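Local coordinates for protein hypothetical bacterial 6-phosphogluconolactonase (Bacteroides fragilis, PDB 3SCY) that probably hydrolyses 6-phosphogluconolactone to 6-phosphogluconate, using the scaffold of a seven-bladed beta-propeller, at residues N316-L320 against I332-Q337; R309-P315 against V355-F359; G270-Y274 against A285-V289; T304-N310 against V322-T327. All coordinates share one frame; numbering follows the deposited sequence. Where two conformers were deposited one is given.

Contact 1: residues N316-L320 against I332-Q337; sequences NGKYL and IFERDQ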
loop_
_atom_site.group_PDB
_atom_site.type_symbol
_atom_site.label_atom_id
_atom_site.label_comp_id
_atom_site.label_asym_id
_atom_site.label_seq_id
_atom_site.Cartn_x
_atom_site.Cartn_y
_atom_site.Cartn_z
ATOM N N ASN A 316 -13.860 10.814 3.544
ATOM C CA ASN A 316 -15.203 11.278 3.176
ATOM C C ASN A 316 -15.533 10.939 1.705
ATOM O O ASN A 316 -16.625 11.247 1.239
ATOM C CB ASN A 316 -15.374 12.773 3.449
ATOM C CG ASN A 316 -14.613 13.707 2.548
ATOM O OD1 ASN A 316 -13.808 13.290 1.705
ATOM N ND2 ASN A 316 -14.766 14.999 2.777
ATOM N N GLY A 317 -14.559 10.358 0.985
ATOM C CA GLY A 317 -14.722 9.969 -0.418
ATOM C C GLY A 317 -14.695 11.101 -1.417
ATOM O O GLY A 317 -14.898 10.878 -2.621
ATOM N N LYS A 318 -14.463 12.342 -0.963
ATOM C CA LYS A 318 -14.558 13.489 -1.861
ATOM C C LYS A 318 -13.350 13.674 -2.783
ATOM O O LYS A 318 -13.521 14.187 -3.885
ATOM C CB LYS A 318 -14.820 14.793 -1.070
ATOM C CG LYS A 318 -14.927 16.037 -1.938
ATOM C CD LYS A 318 -15.363 17.253 -1.166
ATOM C CE LYS A 318 -15.561 18.406 -2.120
ATOM N NZ LYS A 318 -16.068 19.604 -1.413
ATOM N N TYR A 319 -12.131 13.337 -2.320
ATOM C CA TYR A 319 -10.952 13.534 -3.161
ATOM C C TYR A 319 -10.118 12.269 -3.308
ATOM O O TYR A 319 -10.093 11.396 -2.425
ATOM C CB TYR A 319 -10.036 14.648 -2.591
ATOM C CG TYR A 319 -10.668 16.014 -2.554
ATOM C CD1 TYR A 319 -10.812 16.770 -3.716
ATOM C CD2 TYR A 319 -11.107 16.566 -1.358
ATOM C CE1 TYR A 319 -11.401 18.032 -3.689
ATOM C CE2 TYR A 319 -11.708 17.827 -1.322
ATOM C CZ TYR A 319 -11.843 18.559 -2.492
ATOM O OH TYR A 319 -12.439 19.813 -2.507
ATOM N N LEU A 320 -9.455 12.186 -4.473
ATOM C CA LEU A 320 -8.518 11.134 -4.822
ATOM C C LEU A 320 -7.189 11.817 -5.160
ATOM O O LEU A 320 -7.123 12.683 -6.055
ATOM C CB LEU A 320 -9.082 10.316 -6.001
ATOM C CG LEU A 320 -8.329 9.015 -6.327
ATOM C CD1 LEU A 320 -9.236 7.999 -7.018
ATOM C CD2 LEU A 320 -7.085 9.285 -7.173
ATOM N N ILE A 332 -4.434 16.439 -7.217
ATOM C CA ILE A 332 -5.652 16.329 -6.435
ATOM C C ILE A 332 -6.868 16.269 -7.360
ATOM O O ILE A 332 -7.090 17.206 -8.136
ATOM C CB ILE A 332 -5.794 17.512 -5.420
ATOM C CG1 ILE A 332 -4.454 17.943 -4.752
ATOM C CG2 ILE A 332 -6.926 17.271 -4.412
ATOM C CD1 ILE A 332 -3.714 16.837 -3.931
ATOM N N PHE A 333 -7.659 15.188 -7.263
ATOM C CA PHE A 333 -8.874 15.017 -8.058
ATOM C C PHE A 333 -10.109 15.006 -7.195
ATOM O O PHE A 333 -10.140 14.370 -6.147
ATOM C CB PHE A 333 -8.849 13.719 -8.894
ATOM C CG PHE A 333 -7.740 13.664 -9.908
ATOM C CD1 PHE A 333 -6.488 13.146 -9.566
ATOM C CD2 PHE A 333 -7.945 14.100 -11.213
ATOM C CE1 PHE A 333 -5.446 13.138 -10.496
ATOM C CE2 PHE A 333 -6.900 14.105 -12.133
ATOM C CZ PHE A 333 -5.671 13.584 -11.787
ATOM N N GLU A 334 -11.131 15.733 -7.614
ATOM C CA GLU A 334 -12.408 15.683 -6.931
ATOM C C GLU A 334 -13.200 14.515 -7.513
ATOM O O GLU A 334 -13.190 14.330 -8.731
ATOM C CB GLU A 334 -13.160 17.019 -7.075
ATOM C CG GLU A 334 -14.448 17.037 -6.272
ATOM C CD GLU A 334 -15.183 18.356 -6.152
ATOM O OE1 GLU A 334 -14.635 19.394 -6.591
ATOM O OE2 GLU A 334 -16.297 18.350 -5.578
ATOM N N ARG A 335 -13.848 13.725 -6.657
ATOM C CA ARG A 335 -14.682 12.587 -7.024
ATOM C C ARG A 335 -16.127 12.957 -7.122
ATOM O O ARG A 335 -16.675 13.583 -6.212
ATOM C CB ARG A 335 -14.599 11.478 -5.973
ATOM C CG ARG A 335 -13.306 10.716 -5.929
ATOM C CD ARG A 335 -13.426 9.451 -5.077
ATOM N NE ARG A 335 -14.336 8.448 -5.630
ATOM C CZ ARG A 335 -15.545 8.161 -5.158
ATOM N NH1 ARG A 335 -15.992 8.746 -4.053
ATOM N NH2 ARG A 335 -16.310 7.271 -5.777
ATOM N N ASP A 336 -16.778 12.501 -8.181
ATOM C CA ASP A 336 -18.219 12.634 -8.263
ATOM C C ASP A 336 -18.725 11.353 -7.658
ATOM O O ASP A 336 -18.456 10.275 -8.198
ATOM C CB ASP A 336 -18.674 12.850 -9.717
ATOM C CG ASP A 336 -20.178 13.036 -9.857
ATOM O OD1 ASP A 336 -20.932 12.386 -9.100
ATOM O OD2 ASP A 336 -20.598 13.756 -10.775
ATOM N N GLN A 337 -19.389 11.442 -6.494
ATOM C CA GLN A 337 -19.795 10.240 -5.755
ATOM C C GLN A 337 -20.912 9.452 -6.454
ATOM O O GLN A 337 -21.017 8.246 -6.233
ATOM C CB GLN A 337 -20.148 10.578 -4.286
ATOM C CG GLN A 337 -19.022 11.420 -3.626
ATOM C CD GLN A 337 -18.549 10.997 -2.257
ATOM O OE1 GLN A 337 -18.169 9.842 -2.012
ATOM N NE2 GLN A 337 -18.419 11.971 -1.371
HETATM O O HOH W 1 -12.712 21.079 -5.042
#
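Gly317 O is held by the guanidinium of Arg335, whose NH1 donates to it over 2.8 Å. The bond meets a lone pair of the carbonyl and lies in the planes of both groups. A bend at chi3 (66°) swings the guanidinium round to bring NH1 there; the arginine's CB, CG and CD pass the same oxygen on the way. Beyond it, Gln337 is folded at chi2 and its NE2 donates to Asn316 O at 3.2 Å, nearly straight at 166°, while its OE1 receives a weak bond from Arg335 NH1. Two polar side chains thus grip successive carbonyls of the 316-317 turn, which is braced from within by an Asx turn: Asn316 OD1 accepts from Lys318 N and is also hydrogen-bonded to Thr314 OG1. Gly317 takes a positive phi there.

Past the turn the backbones pair. Arg335 N donates to Lys318 O, and Leu320 and Phe333 exchange both their N-H...O bonds. On one face Tyr319 crosses Glu334, its CE1 3.9 Å from Glu334 CB, and a water links Tyr319 OH (2.8 Å) to Glu334 OE1 (3.0 Å). Lys318 is fully extended and passes its CE by Glu334 OE2 at 3.5 Å, but its NZ goes on to bond Glu37 O. On the other face Leu320 and Phe333 pack only loosely, CB to CB 4.5 Å. Arg335 NE is spoken for by Tyr274 OH of the preceding blade. This is the open end of an antiparallel beta hairpin formed by the two middle strands of a propeller blade.

Contact 2: residues R309-P315 against V355-F359; sequences RNFIITP and VCLKF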
loop_
_atom_site.group_PDB
_atom_site.type_symbol
_atom_site.label_atom_id
_atom_site.label_comp_id
_atom_site.label_asym_id
_atom_site.label_seq_id
_atom_site.Cartn_x
_atom_site.Cartn_y
_atom_site.Cartn_z
ATOM N N ARG A 309 2.490 5.567 -8.986
ATOM C CA ARG A 309 2.747 4.307 -8.273
ATOM C C ARG A 309 1.817 4.103 -7.034
ATOM O O ARG A 309 1.606 2.975 -6.572
ATOM C CB ARG A 309 4.220 4.330 -7.828
ATOM C CG ARG A 309 4.672 3.230 -6.866
ATOM C CD ARG A 309 6.203 3.241 -6.739
ATOM N NE ARG A 309 6.639 2.356 -5.650
ATOM C CZ ARG A 309 7.362 1.251 -5.807
ATOM N NH1 ARG A 309 7.783 0.887 -7.019
ATOM N NH2 ARG A 309 7.674 0.497 -4.755
ATOM N N ASN A 310 1.277 5.210 -6.508
ATOM C CA ASN A 310 0.463 5.190 -5.307
ATOM C C ASN A 310 -0.558 6.299 -5.344
ATOM O O ASN A 310 -0.295 7.361 -5.900
ATOM C CB ASN A 310 1.397 5.384 -4.090
ATOM C CG ASN A 310 0.671 5.386 -2.762
ATOM O OD1 ASN A 310 0.182 6.419 -2.294
ATOM N ND2 ASN A 310 0.494 4.215 -2.188
ATOM N N PHE A 311 -1.741 6.051 -4.759
ATOM C CA PHE A 311 -2.723 7.096 -4.621
ATOM C C PHE A 311 -3.534 6.781 -3.363
ATOM O O PHE A 311 -3.303 5.761 -2.711
ATOM C CB PHE A 311 -3.598 7.261 -5.896
ATOM C CG PHE A 311 -4.491 6.110 -6.258
ATOM C CD1 PHE A 311 -4.009 5.046 -7.021
ATOM C CD2 PHE A 311 -5.831 6.107 -5.883
ATOM C CE1 PHE A 311 -4.849 3.976 -7.353
ATOM C CE2 PHE A 311 -6.661 5.027 -6.205
ATOM C CZ PHE A 311 -6.161 3.973 -6.941
ATOM N N ILE A 312 -4.462 7.679 -3.000
ATOM C CA ILE A 312 -5.288 7.489 -1.813
ATOM C C ILE A 312 -6.597 8.237 -2.017
ATOM O O ILE A 312 -6.635 9.233 -2.755
ATOM C CB ILE A 312 -4.531 7.974 -0.548
ATOM C CG1 ILE A 312 -5.221 7.498 0.751
ATOM C CG2 ILE A 312 -4.294 9.510 -0.566
ATOM C CD1 ILE A 312 -4.307 7.623 1.989
ATOM N N ILE A 313 -7.673 7.768 -1.353
ATOM C CA ILE A 313 -8.977 8.442 -1.348
ATOM C C ILE A 313 -9.193 8.976 0.078
ATOM O O ILE A 313 -8.941 8.267 1.058
ATOM C CB ILE A 313 -10.103 7.491 -1.812
ATOM C CG1 ILE A 313 -9.804 6.967 -3.229
ATOM C CG2 ILE A 313 -11.474 8.195 -1.758
ATOM C CD1 ILE A 313 -10.756 5.911 -3.733
ATOM N N THR A 314 -9.702 10.205 0.194
ATOM C CA THR A 314 -9.988 10.756 1.523
ATOM C C THR A 314 -11.109 9.949 2.197
ATOM O O THR A 314 -11.991 9.419 1.505
ATOM C CB THR A 314 -10.340 12.233 1.415
ATOM O OG1 THR A 314 -11.491 12.406 0.555
ATOM C CG2 THR A 314 -9.145 13.090 0.951
ATOM N N PRO A 315 -11.137 9.911 3.560
ATOM C CA PRO A 315 -12.182 9.130 4.256
ATOM C C PRO A 315 -13.618 9.538 3.896
ATOM O O PRO A 315 -14.498 8.677 3.899
ATOM C CB PRO A 315 -11.897 9.398 5.739
ATOM C CG PRO A 315 -10.415 9.644 5.777
ATOM C CD PRO A 315 -10.136 10.435 4.512
ATOM N N VAL A 355 5.929 8.621 -3.572
ATOM C CA VAL A 355 5.507 7.252 -3.908
ATOM C C VAL A 355 4.617 6.610 -2.835
ATOM O O VAL A 355 4.279 5.439 -2.981
ATOM C CB VAL A 355 6.737 6.331 -4.229
ATOM C CG1 VAL A 355 7.447 6.752 -5.523
ATOM C CG2 VAL A 355 7.743 6.287 -3.075
ATOM N N CYS A 356 4.243 7.326 -1.756
ATOM C CA CYS A 356 3.366 6.717 -0.760
ATOM C C CYS A 356 2.618 7.795 -0.053
ATOM O O CYS A 356 3.250 8.703 0.457
ATOM C CB CYS A 356 4.137 5.853 0.224
ATOM S SG CYS A 356 3.060 4.990 1.398
ATOM N N LEU A 357 1.285 7.707 -0.027
ATOM C CA LEU A 357 0.424 8.654 0.645
ATOM C C LEU A 357 -0.366 7.945 1.708
ATOM O O LEU A 357 -0.958 6.891 1.437
ATOM C CB LEU A 357 -0.556 9.308 -0.345
ATOM C CG LEU A 357 0.059 9.915 -1.616
ATOM C CD1 LEU A 357 -1.037 10.483 -2.523
ATOM C CD2 LEU A 357 1.067 10.997 -1.277
ATOM N N LYS A 358 -0.378 8.507 2.918
ATOM C CA LYS A 358 -1.188 7.974 4.007
ATOM C C LYS A 358 -1.816 9.086 4.792
ATOM O O LYS A 358 -1.254 10.181 4.842
ATOM C CB LYS A 358 -0.342 7.108 4.975
ATOM C CG LYS A 358 0.208 5.817 4.363
ATOM C CD LYS A 358 -0.860 4.764 4.094
ATOM C CE LYS A 358 -0.240 3.596 3.381
ATOM N NZ LYS A 358 -1.197 2.453 3.284
ATOM N N PHE A 359 -2.992 8.835 5.394
ATOM C CA PHE A 359 -3.631 9.839 6.251
ATOM C C PHE A 359 -3.700 9.359 7.678
ATOM O O PHE A 359 -3.823 8.164 7.930
ATOM C CB PHE A 359 -5.074 10.162 5.809
ATOM C CG PHE A 359 -5.211 10.877 4.486
ATOM C CD1 PHE A 359 -4.582 12.102 4.266
ATOM C CD2 PHE A 359 -6.041 10.368 3.481
ATOM C CE1 PHE A 359 -4.711 12.762 3.050
ATOM C CE2 PHE A 359 -6.190 11.041 2.270
ATOM C CZ PHE A 359 -5.542 12.245 2.064
HETATM O O HOH W 2 5.540 3.044 -3.045
HETATM O O HOH W 3 -2.123 5.043 -0.283
#
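Asn310 and Leu357 make the one direct hydrogen bond of this contact: Leu357 N donates to Asn310 OD1 over 2.8 Å. It is bent (141° at the hydrogen), and the N-H comes down from above the amide plane, about 53° out of it, instead of along a lone pair. The asparagine's first torsion sends its amide straight across to the other strand.

Two waters do the rest of the polar work. One bridges Arg309 NE and Val355 O, accepting from the arginine and able to donate to the carbonyl, 2.7 Å away. The other sits 2.8 Å from both Phe311 O and Leu357 O, with a weak bond from Asn310 ND2; it has too few hydrogens for every oxygen near it, so these bonds must share or alternate. The guanidinium of Arg309 has a further partner in an unidentified bound molecule, probably from the crystallisation liquor.

Apolar contacts run the length of the pair. Arg309 CD lies 3.9 Å from Val355 CG1. Ile312 packs mainly on Leu357 and Phe359: its CG2 rests on Leu357 CB at 3.7 Å, while CD1 reaches Phe359 CD2 at 3.6 Å. Thr314 CG2 adds a methyl 3.8 Å from Phe359 CE2, and Pro315 lies beside the same ring. Thr314 OG1 is turned to Asn316 and Tyr319 instead.

Segments 310-313 and 355-359, inner strands of adjacent blades, run nearly parallel, 17° apart with axes 5.8 Å from each other. One amide bond, bridging waters and side-chain packing replace direct backbone pairing between the blades.

Contact 3: residues G270-Y274 against A285-V289; sequences GKYLY and AIFKV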
loop_
_atom_site.group_PDB
_atom_site.type_symbol
_atom_site.label_atom_id
_atom_site.label_comp_id
_atom_site.label_asym_id
_atom_site.label_seq_id
_atom_site.Cartn_x
_atom_site.Cartn_y
_atom_site.Cartn_z
ATOM N N GLY A 270 -17.773 2.076 -1.030
ATOM C CA GLY A 270 -17.642 0.779 -1.690
ATOM C C GLY A 270 -18.239 0.692 -3.085
ATOM O O GLY A 270 -18.273 -0.395 -3.677
ATOM N N LYS A 271 -18.712 1.823 -3.613
ATOM C CA LYS A 271 -19.380 1.848 -4.916
ATOM C C LYS A 271 -18.421 1.860 -6.118
ATOM O O LYS A 271 -18.832 1.443 -7.214
ATOM C CB LYS A 271 -20.318 3.048 -5.007
ATOM C CG LYS A 271 -21.611 2.839 -4.233
ATOM C CD LYS A 271 -22.641 3.903 -4.583
ATOM C CE LYS A 271 -23.923 3.727 -3.801
ATOM N NZ LYS A 271 -24.944 4.733 -4.189
ATOM N N TYR A 272 -17.159 2.305 -5.930
ATOM C CA TYR A 272 -16.221 2.370 -7.037
ATOM C C TYR A 272 -14.889 1.875 -6.635
ATOM O O TYR A 272 -14.512 1.978 -5.467
ATOM C CB TYR A 272 -16.074 3.815 -7.586
ATOM C CG TYR A 272 -17.341 4.312 -8.240
ATOM C CD1 TYR A 272 -17.635 3.999 -9.566
ATOM C CD2 TYR A 272 -18.291 5.014 -7.507
ATOM C CE1 TYR A 272 -18.849 4.364 -10.138
ATOM C CE2 TYR A 272 -19.506 5.382 -8.067
ATOM C CZ TYR A 272 -19.773 5.071 -9.387
ATOM O OH TYR A 272 -20.991 5.419 -9.931
ATOM N N LEU A 273 -14.194 1.272 -7.599
ATOM C CA LEU A 273 -12.840 0.764 -7.457
ATOM C C LEU A 273 -11.949 1.533 -8.431
ATOM O O LEU A 273 -12.315 1.739 -9.593
ATOM C CB LEU A 273 -12.784 -0.742 -7.719
ATOM C CG LEU A 273 -11.390 -1.371 -7.482
ATOM C CD1 LEU A 273 -11.489 -2.651 -6.749
ATOM C CD2 LEU A 273 -10.598 -1.544 -8.786
ATOM N N TYR A 274 -10.740 1.876 -7.976
ATOM C CA TYR A 274 -9.776 2.602 -8.785
ATOM C C TYR A 274 -8.472 1.831 -8.839
ATOM O O TYR A 274 -8.041 1.275 -7.821
ATOM C CB TYR A 274 -9.523 4.003 -8.166
ATOM C CG TYR A 274 -10.782 4.838 -8.130
ATOM C CD1 TYR A 274 -11.688 4.729 -7.075
ATOM C CD2 TYR A 274 -11.062 5.748 -9.145
ATOM C CE1 TYR A 274 -12.886 5.453 -7.070
ATOM C CE2 TYR A 274 -12.219 6.527 -9.118
ATOM C CZ TYR A 274 -13.139 6.356 -8.094
ATOM O OH TYR A 274 -14.293 7.104 -8.107
ATOM N N ALA A 285 -7.774 3.882 -13.732
ATOM C CA ALA A 285 -8.968 3.231 -14.276
ATOM C C ALA A 285 -10.034 3.240 -13.187
ATOM O O ALA A 285 -9.725 3.042 -12.001
ATOM C CB ALA A 285 -8.640 1.798 -14.697
ATOM N N ILE A 286 -11.283 3.497 -13.581
ATOM C CA ILE A 286 -12.406 3.615 -12.662
ATOM C C ILE A 286 -13.438 2.544 -12.968
ATOM O O ILE A 286 -13.917 2.448 -14.106
ATOM C CB ILE A 286 -13.040 5.023 -12.771
ATOM C CG1 ILE A 286 -11.943 6.140 -12.728
ATOM C CG2 ILE A 286 -14.158 5.192 -11.697
ATOM C CD1 ILE A 286 -12.456 7.572 -13.063
ATOM N N PHE A 287 -13.787 1.781 -11.940
ATOM C CA PHE A 287 -14.770 0.698 -12.046
ATOM C C PHE A 287 -15.908 0.882 -11.089
ATOM O O PHE A 287 -15.710 1.295 -9.939
ATOM C CB PHE A 287 -14.137 -0.662 -11.760
ATOM C CG PHE A 287 -12.987 -1.034 -12.659
ATOM C CD1 PHE A 287 -11.693 -0.631 -12.359
ATOM C CD2 PHE A 287 -13.192 -1.826 -13.786
ATOM C CE1 PHE A 287 -10.622 -0.991 -13.183
ATOM C CE2 PHE A 287 -12.117 -2.205 -14.594
ATOM C CZ PHE A 287 -10.835 -1.805 -14.275
ATOM N N LYS A 288 -17.105 0.543 -11.556
ATOM C CA LYS A 288 -18.303 0.529 -10.721
ATOM C C LYS A 288 -18.400 -0.837 -10.102
ATOM O O LYS A 288 -18.228 -1.828 -10.807
ATOM C CB LYS A 288 -19.561 0.825 -11.560
ATOM C CG LYS A 288 -20.822 0.929 -10.733
ATOM C CD LYS A 288 -22.064 1.297 -11.596
ATOM C CE LYS A 288 -22.961 2.267 -10.860
ATOM N NZ LYS A 288 -23.393 1.753 -9.529
ATOM N N VAL A 289 -18.606 -0.907 -8.781
ATOM C CA VAL A 289 -18.716 -2.164 -8.072
ATOM C C VAL A 289 -20.183 -2.542 -7.951
ATOM O O VAL A 289 -20.998 -1.729 -7.512
ATOM C CB VAL A 289 -18.053 -2.053 -6.674
ATOM C CG1 VAL A 289 -18.197 -3.361 -5.892
ATOM C CG2 VAL A 289 -16.575 -1.662 -6.794
HETATM O O HOH W 4 -21.618 0.797 -7.435
#
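Tyr274 and Ile286 lie side by side and point the same way, with Ile286 CG2 only 3.5 Å from Tyr274 CE2. On the same face Tyr272 crosses Lys288, its CE1 lying 3.9 Å from Lys288 CB. Leu273 occupies the other face beside Phe287, CD2 to CD1 3.8 Å, and also meets Val289 CG2 through its CB at 4.0 Å.

What holds these side chains in register is the backbone. Leu273 and Phe287 exchange N-H...O bonds of 2.8 Å in both directions, and Val289 N donates to Lys271 O with an almost straight 176° at the hydrogen. Lys288, bent at chi3 and chi4, swings its NZ round to a water, which in turn donates to Lys271 O and Val289 O and so ties the hairpin's open end from outside.

Further out, the tyrosine hydroxyls bond to the loop between strands 329-335 and 342-350 of the next blade: Tyr272 OH to Ala338 O, and Tyr274 OH to Gly340 O. Strands 272-277 and 283-289 are the middle pair of their blade, flanked by 261-266 and 296-303. Leu273 and Val289 touch Tyr226 on strand 224-229 of the preceding blade, while Tyr274 packs on Phe311 and Ile313 of strand 310-313 in the following one.

Contact 4: residues T304-N310 against V322-T327; sequences TGIHPRN and VACRDT
Both backbone polar atoms of Ile306 are bonded: its N donates to Thr327 OG1 at 2.8 Å, and its O accepts from Asp326 N. His307 O takes two donors, Arg325 N (3.1 Å) from across the contact and Arg309 N from within its own loop, and they approach from opposite faces of the carbonyl. The second of these closes an inverse gamma turn centred on Pro308. Further along, Ala323 N bonds to Asn310 O, and Ala323 O is 2.8 Å from a water that can donate to it.

The side chains add a planar layer. The guanidinium of Arg325 lies flat over the His307 ring, centres 3.6 Å apart and planes 3° from parallel. Its edge is held by Asp326, where NE and NH2 converge side-on upon OD1, NE at 2.8 Å. A bend at chi3 (71°) brings the guanidinium round to the carboxylate. A second water joins His307 ND1 to Asp326 OD2.

Around this, Pro308 CB presses tightly on Val322 CG1 at 3.4 Å, and Cys324 SG rests against Gly305 CA.

The loop's backbone needs are thus shared between residues 323-327 and outside partners: Asp282 for His307 N, Gln331 for Gly305 N and Ser276 OG for Pro308 O. The salt bridge and the stack probably hold guanidinium and imidazole in fixed orientation where the 304-310 loop meets the end of strand 319-324.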
loop_
_atom_site.group_PDB
_atom_site.type_symbol
_atom_site.label_atom_id
_atom_site.label_comp_id
_atom_site.label_asym_id
_atom_site.label_seq_id
_atom_site.Cartn_x
_atom_site.Cartn_y
_atom_site.Cartn_z
ATOM N N THR A 304 -3.180 10.952 -15.575
ATOM C CA THR A 304 -2.540 11.681 -14.487
ATOM C C THR A 304 -1.161 12.132 -14.897
ATOM O O THR A 304 -0.725 11.876 -16.019
ATOM C CB THR A 304 -2.402 10.739 -13.252
ATOM O OG1 THR A 304 -1.605 9.610 -13.600
ATOM C CG2 THR A 304 -3.741 10.280 -12.675
ATOM N N GLY A 305 -0.452 12.705 -13.938
ATOM C CA GLY A 305 0.977 12.970 -14.062
ATOM C C GLY A 305 1.704 11.638 -14.197
ATOM O O GLY A 305 1.110 10.556 -14.042
ATOM N N ILE A 306 2.987 11.690 -14.489
ATOM C CA ILE A 306 3.745 10.482 -14.802
ATOM C C ILE A 306 4.157 9.689 -13.595
ATOM O O ILE A 306 4.716 10.216 -12.634
ATOM C CB ILE A 306 4.984 10.801 -15.685
ATOM C CG1 ILE A 306 4.584 11.678 -16.905
ATOM C CG2 ILE A 306 5.715 9.513 -16.117
ATOM C CD1 ILE A 306 3.445 11.125 -17.839
ATOM N N HIS A 307 3.937 8.374 -13.717
ATOM C CA HIS A 307 4.302 7.330 -12.767
ATOM C C HIS A 307 3.466 7.393 -11.470
ATOM O O HIS A 307 4.023 7.525 -10.371
ATOM C CB HIS A 307 5.809 7.335 -12.478
ATOM C CG HIS A 307 6.341 5.991 -12.075
ATOM N ND1 HIS A 307 6.826 5.094 -13.013
ATOM C CD2 HIS A 307 6.419 5.420 -10.839
ATOM C CE1 HIS A 307 7.222 4.033 -12.322
ATOM N NE2 HIS A 307 6.985 4.178 -11.014
ATOM N N PRO A 308 2.127 7.172 -11.609
ATOM C CA PRO A 308 1.240 7.099 -10.422
ATOM C C PRO A 308 1.381 5.756 -9.700
ATOM O O PRO A 308 0.514 4.895 -9.767
ATOM C CB PRO A 308 -0.160 7.252 -11.029
ATOM C CG PRO A 308 -0.037 6.658 -12.409
ATOM C CD PRO A 308 1.363 7.019 -12.870
ATOM N N ARG A 309 2.490 5.567 -8.986
ATOM C CA ARG A 309 2.747 4.307 -8.273
ATOM C C ARG A 309 1.817 4.103 -7.034
ATOM O O ARG A 309 1.606 2.975 -6.572
ATOM C CB ARG A 309 4.220 4.330 -7.828
ATOM C CG ARG A 309 4.672 3.230 -6.866
ATOM C CD ARG A 309 6.203 3.241 -6.739
ATOM N NE ARG A 309 6.639 2.356 -5.650
ATOM C CZ ARG A 309 7.362 1.251 -5.807
ATOM N NH1 ARG A 309 7.783 0.887 -7.019
ATOM N NH2 ARG A 309 7.674 0.497 -4.755
ATOM N N ASN A 310 1.277 5.210 -6.508
ATOM C CA ASN A 310 0.463 5.190 -5.307
ATOM C C ASN A 310 -0.558 6.299 -5.344
ATOM O O ASN A 310 -0.295 7.361 -5.900
ATOM C CB ASN A 310 1.397 5.384 -4.090
ATOM C CG ASN A 310 0.671 5.386 -2.762
ATOM O OD1 ASN A 310 0.182 6.419 -2.294
ATOM N ND2 ASN A 310 0.494 4.215 -2.188
ATOM N N VAL A 322 -3.183 11.580 -6.170
ATOM C CA VAL A 322 -2.258 10.731 -6.920
ATOM C C VAL A 322 -0.807 11.186 -6.788
ATOM O O VAL A 322 -0.474 12.294 -7.200
ATOM C CB VAL A 322 -2.625 10.663 -8.420
ATOM C CG1 VAL A 322 -1.702 9.696 -9.161
ATOM C CG2 VAL A 322 -4.084 10.260 -8.605
ATOM N N ALA A 323 0.057 10.316 -6.250
ATOM C CA ALA A 323 1.487 10.602 -6.188
ATOM C C ALA A 323 2.087 10.290 -7.554
ATOM O O ALA A 323 1.995 9.147 -8.016
ATOM C CB ALA A 323 2.140 9.745 -5.108
ATOM N N CYS A 324 2.677 11.296 -8.215
ATOM C CA CYS A 324 3.260 11.101 -9.547
ATOM C C CYS A 324 4.763 11.219 -9.385
ATOM O O CYS A 324 5.287 12.328 -9.266
ATOM C CB CYS A 324 2.700 12.114 -10.536
ATOM S SG CYS A 324 0.903 12.051 -10.712
ATOM N N ARG A 325 5.441 10.077 -9.312
ATOM C CA ARG A 325 6.867 10.018 -9.019
ATOM C C ARG A 325 7.694 10.831 -10.008
ATOM O O ARG A 325 8.603 11.540 -9.579
ATOM C CB ARG A 325 7.351 8.577 -9.030
ATOM C CG ARG A 325 8.805 8.402 -8.536
ATOM C CD ARG A 325 9.363 7.059 -8.944
ATOM N NE ARG A 325 9.612 6.972 -10.381
ATOM C CZ ARG A 325 10.110 5.913 -11.011
ATOM N NH1 ARG A 325 10.433 4.819 -10.334
ATOM N NH2 ARG A 325 10.280 5.938 -12.326
ATOM N N ASP A 326 7.400 10.710 -11.316
ATOM C CA ASP A 326 8.247 11.346 -12.306
ATOM C C ASP A 326 7.918 12.814 -12.577
ATOM O O ASP A 326 8.773 13.537 -13.095
ATOM C CB ASP A 326 8.236 10.526 -13.590
ATOM C CG ASP A 326 8.867 9.146 -13.423
ATOM O OD1 ASP A 326 9.546 8.915 -12.394
ATOM O OD2 ASP A 326 8.726 8.319 -14.333
ATOM N N THR A 327 6.719 13.271 -12.198
ATOM C CA THR A 327 6.318 14.669 -12.395
ATOM C C THR A 327 6.596 15.451 -11.099
ATOM O O THR A 327 6.434 16.669 -11.046
ATOM C CB THR A 327 4.844 14.721 -12.835
ATOM O OG1 THR A 327 4.702 13.858 -13.967
ATOM C CG2 THR A 327 4.405 16.127 -13.256
HETATM O O HOH W 5 8.032 6.221 -15.529
HETATM O O HOH W 6 4.114 7.472 -7.230
#

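Contact 3 comes first along the chain and sits in the sixth four-stranded sheet; the other three all involve the last one, built from strands 310-313, 319-324, 329-335 and 342-350. Contacts 1 and 4 use opposite ends of strand 319-324, their centres about 17 Å apart, and alternate in sequence. Contact 2 shares Arg309 and Asn310 with contact 4, about 11 Å away between centres, and carries this blade over to 354-360, the C-terminal strand that completes the first blade. Contacts 1 and 3, centres about 12 Å apart, join across the blade interface. Together they follow the propeller from its sixth blade to the point where the ring closes.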